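Local coordinates for protein polycyclic ketone monooxygenase (Myceliophthora thermophila, PDB 5MQ6) that uses FAD and NADPH to insert one oxygen atom beside the carbonyl of ketones, bulky polycyclic ones especially, giving esters or lactones, at residues 81-86 with 107-112. Residues are numbered along the deposited sequence; the frame is centred on the assembly and turned at random.
Sequences FIILGA and DDILMV. With FAD (flavin-adenine dinucleotide), chain B.
Ile83 sits at the middle of a five-bond parallel ladder: its N donates to Leu110 O at 2.9 Å and its O accepts from Val112 N at 2.8 Å, the latter nearly straight onto the carbonyl. Toward the C-terminal end the ladder closes with Gly85 N to Val112 O, 2.7 Å. Packing is dense here. On one face of the sheet Ile82 CG2 meets Val112 CG2 at 3.9 Å, the two branches meeting at a slant, and strands 181-189 and 210-216 lie over this side. On the other face Met111 lies beside Ile83; its bend at chi3 (77°) carries CE forward along the strand to Gly85 O, 3.7 Å away, and to Ala86. That methyl cannot satisfy the carbonyl, and Gly85 O stays buried without a polar partner. Strands 78-84 and 109-112 are the two strands of the Rossmann-type beta-alpha-beta unit that holds FAD, with helix 88-99 connecting them and packing on Phe81, Ile83 and Ile109. Gly85 opens the glycine-rich turn: its CA packs against the ribose oxygen O4B of FAD, while Leu84 CD2 touches the adenine at C5A, 3.6 Å. Asp113, directly after Val112, accepts from Ala86 N through OD2 and binds the cofactor through OD1. At the opposite end Phe81 stays buried against Tyr218 and Leu97. Its N reaches Asp108 O at 2.9 Å from well above the carbonyl plane, and the same oxygen lies at the edge of the Phe81 ring, 3.4 Å from CD2. The solvent side begins at Asp108, partly exposed, whose carboxylate makes a weak hydrogen bond back to Gly105 N.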
loop_
_atom_site.group_PDB
_atom_site.type_symbol
_atom_site.label_atom_id
_atom_site.label_comp_id
_atom_site.label_asym_id
_atom_site.label_seq_id
_atom_site.Cartn_x
_atom_site.Cartn_y
_atom_site.Cartn_z
ATOM N N PHE A 81 20.403 1.166 -14.848
ATOM C CA PHE A 81 19.267 0.800 -14.017
ATOM C C PHE A 81 17.955 1.388 -14.616
ATOM O O PHE A 81 17.864 2.585 -14.939
ATOM C CB PHE A 81 19.408 1.385 -12.591
ATOM C CG PHE A 81 20.593 0.878 -11.858
ATOM C CD1 PHE A 81 20.554 -0.336 -11.200
ATOM C CD2 PHE A 81 21.799 1.589 -11.864
ATOM C CE1 PHE A 81 21.679 -0.838 -10.568
ATOM C CE2 PHE A 81 22.942 1.070 -11.224
ATOM C CZ PHE A 81 22.872 -0.171 -10.601
ATOM N N ILE A 82 16.954 0.542 -14.729
ATOM C CA ILE A 82 15.568 1.010 -14.836
ATOM C C ILE A 82 14.853 0.737 -13.533
ATOM O O ILE A 82 14.810 -0.389 -13.018
ATOM C CB ILE A 82 14.813 0.473 -16.045
ATOM C CG1 ILE A 82 15.426 1.111 -17.333
ATOM C CG2 ILE A 82 13.308 0.860 -15.894
ATOM C CD1 ILE A 82 15.007 0.373 -18.605
ATOM N N ILE A 83 14.284 1.812 -13.014
ATOM C CA ILE A 83 13.401 1.760 -11.848
ATOM C C ILE A 83 11.932 1.921 -12.278
ATOM O O ILE A 83 11.600 2.913 -12.909
ATOM C CB ILE A 83 13.751 2.883 -10.869
ATOM C CG1 ILE A 83 15.209 2.673 -10.367
ATOM C CG2 ILE A 83 12.754 2.915 -9.678
ATOM C CD1 ILE A 83 15.762 3.843 -9.572
ATOM N N LEU A 84 11.082 0.969 -11.905
ATOM C CA LEU A 84 9.664 1.073 -12.215
ATOM C C LEU A 84 9.011 1.634 -10.986
ATOM O O LEU A 84 9.056 1.032 -9.900
ATOM C CB LEU A 84 9.070 -0.288 -12.574
ATOM C CG LEU A 84 7.685 -0.404 -13.197
ATOM C CD1 LEU A 84 7.469 -1.754 -13.861
ATOM C CD2 LEU A 84 6.629 -0.348 -12.120
ATOM N N GLY A 85 8.485 2.842 -11.145
ATOM C CA GLY A 85 7.911 3.583 -10.082
ATOM C C GLY A 85 8.739 4.790 -9.661
ATOM O O GLY A 85 9.910 4.641 -9.386
ATOM N N ALA A 86 8.075 5.926 -9.538
ATOM C CA ALA A 86 8.640 7.179 -9.203
ATOM C C ALA A 86 7.941 7.760 -7.942
ATOM O O ALA A 86 7.992 8.973 -7.658
ATOM C CB ALA A 86 8.500 8.087 -10.393
ATOM N N ASP A 107 23.199 8.251 -18.344
ATOM C CA ASP A 107 22.202 7.191 -18.616
ATOM C C ASP A 107 22.152 6.032 -17.618
ATOM O O ASP A 107 21.727 4.914 -17.971
ATOM C CB ASP A 107 22.496 6.557 -19.964
ATOM C CG ASP A 107 22.608 7.579 -21.068
ATOM O OD1 ASP A 107 21.822 8.563 -21.027
ATOM O OD2 ASP A 107 23.504 7.381 -21.943
ATOM N N ASP A 108 22.641 6.269 -16.405
ATOM C CA ASP A 108 22.643 5.250 -15.404
ATOM C C ASP A 108 21.268 4.941 -14.799
ATOM O O ASP A 108 21.091 3.890 -14.261
ATOM C CB ASP A 108 23.641 5.572 -14.335
ATOM C CG ASP A 108 25.065 5.353 -14.783
ATOM O OD1 ASP A 108 25.269 4.782 -15.883
ATOM O OD2 ASP A 108 25.989 5.727 -14.024
ATOM N N ILE A 109 20.330 5.879 -14.858
ATOM C CA ILE A 109 18.993 5.736 -14.291
ATOM C C ILE A 109 17.948 6.217 -15.258
ATOM O O ILE A 109 18.048 7.334 -15.743
ATOM C CB ILE A 109 18.829 6.508 -12.964
ATOM C CG1 ILE A 109 19.705 5.843 -11.856
ATOM C CG2 ILE A 109 17.304 6.544 -12.544
ATOM C CD1 ILE A 109 19.595 6.513 -10.472
ATOM N N LEU A 110 16.912 5.383 -15.480
ATOM C CA LEU A 110 15.642 5.798 -15.976
ATOM C C LEU A 110 14.593 5.292 -15.044
ATOM O O LEU A 110 14.476 4.095 -14.842
ATOM C CB LEU A 110 15.367 5.363 -17.431
ATOM C CG LEU A 110 14.036 5.933 -17.987
ATOM C CD1 LEU A 110 14.155 7.416 -18.258
ATOM C CD2 LEU A 110 13.591 5.224 -19.256
ATOM N N MET A 111 13.812 6.224 -14.527
ATOM C CA MET A 111 12.645 5.901 -13.704
ATOM C C MET A 111 11.460 5.945 -14.637
ATOM O O MET A 111 11.372 6.879 -15.479
ATOM C CB MET A 111 12.456 6.882 -12.527
ATOM C CG MET A 111 13.733 7.041 -11.663
ATOM S SD MET A 111 13.506 8.290 -10.364
ATOM C CE MET A 111 12.536 7.292 -9.248
ATOM N N VAL A 112 10.592 4.938 -14.521
ATOM C CA VAL A 112 9.416 4.823 -15.383
ATOM C C VAL A 112 8.188 4.694 -14.532
ATOM O O VAL A 112 8.120 3.869 -13.600
ATOM C CB VAL A 112 9.525 3.612 -16.354
ATOM C CG1 VAL A 112 8.384 3.545 -17.388
ATOM C CG2 VAL A 112 10.859 3.713 -17.090
HETATM P PA FAD B . 3.551 3.906 -5.129
HETATM O O1A FAD B . 2.281 3.154 -5.357
HETATM O O2A FAD B . 3.568 5.183 -4.308
HETATM O O5B FAD B . 4.178 4.260 -6.564
HETATM C C5B FAD B . 4.276 3.277 -7.540
HETATM C C4B FAD B . 4.016 3.914 -8.889
HETATM O O4B FAD B . 4.344 2.924 -9.882
HETATM C C3B FAD B . 2.579 4.349 -9.160
HETATM O O3B FAD B . 2.568 5.621 -9.755
HETATM C C2B FAD B . 2.068 3.317 -10.126
HETATM O O2B FAD B . 1.071 3.821 -10.982
HETATM C C1B FAD B . 3.339 2.948 -10.860
HETATM N N9A FAD B . 3.251 1.677 -11.536
HETATM C C8A FAD B . 2.876 0.486 -10.986
HETATM N N7A FAD B . 2.886 -0.432 -11.948
HETATM C C5A FAD B . 3.238 0.123 -13.120
HETATM C C6A FAD B . 3.451 -0.379 -14.489
HETATM N N6A FAD B . 3.263 -1.620 -14.889
HETATM N N1A FAD B . 3.885 0.532 -15.322
HETATM C C2A FAD B . 4.071 1.831 -14.989
HETATM N N3A FAD B . 3.906 2.384 -13.810
HETATM C C4A FAD B . 3.456 1.529 -12.839
HETATM N N1 FAD B . 1.321 3.976 3.729
HETATM C C2 FAD B . 1.897 4.341 4.922
HETATM O O2 FAD B . 2.836 3.704 5.381
HETATM N N3 FAD B . 1.439 5.400 5.604
HETATM C C4 FAD B . 0.407 6.113 5.126
HETATM O O4 FAD B . 0.041 7.073 5.791
HETATM C C4X FAD B . -0.281 5.808 3.860
HETATM N N5 FAD B . -1.354 6.498 3.349
HETATM C C5X FAD B . -1.881 6.090 2.168
HETATM C C6 FAD B . -3.044 6.799 1.592
HETATM C C7 FAD B . -3.545 6.277 0.307
HETATM C C7M FAD B . -4.725 6.928 -0.378
HETATM C C8 FAD B . -2.948 5.091 -0.374
HETATM C C8M FAD B . -3.453 4.544 -1.708
HETATM C C9 FAD B . -1.869 4.447 0.200
HETATM C C9A FAD B . -1.322 4.900 1.434
HETATM N N10 FAD B . -0.240 4.189 1.981
HETATM C C10 FAD B . 0.306 4.649 3.182
HETATM C "C1'" FAD B . 0.408 3.055 1.282
HETATM C "C2'" FAD B . 1.348 3.708 0.185
HETATM O "O2'" FAD B . 1.062 3.110 -1.087
HETATM C "C3'" FAD B . 2.880 3.637 0.510
HETATM O "O3'" FAD B . 3.128 4.312 1.746
HETATM C "C4'" FAD B . 3.849 4.340 -0.471
HETATM O "O4'" FAD B . 3.389 5.670 -0.979
HETATM C "C5'" FAD B . 4.186 3.394 -1.642
HETATM O "O5'" FAD B . 5.383 3.925 -2.290
HETATM P P FAD B . 5.817 3.073 -3.598
HETATM O O1P FAD B . 6.758 4.044 -4.401
HETATM O O2P FAD B . 6.259 1.696 -3.083
HETATM O O3P FAD B . 4.419 2.762 -4.410
#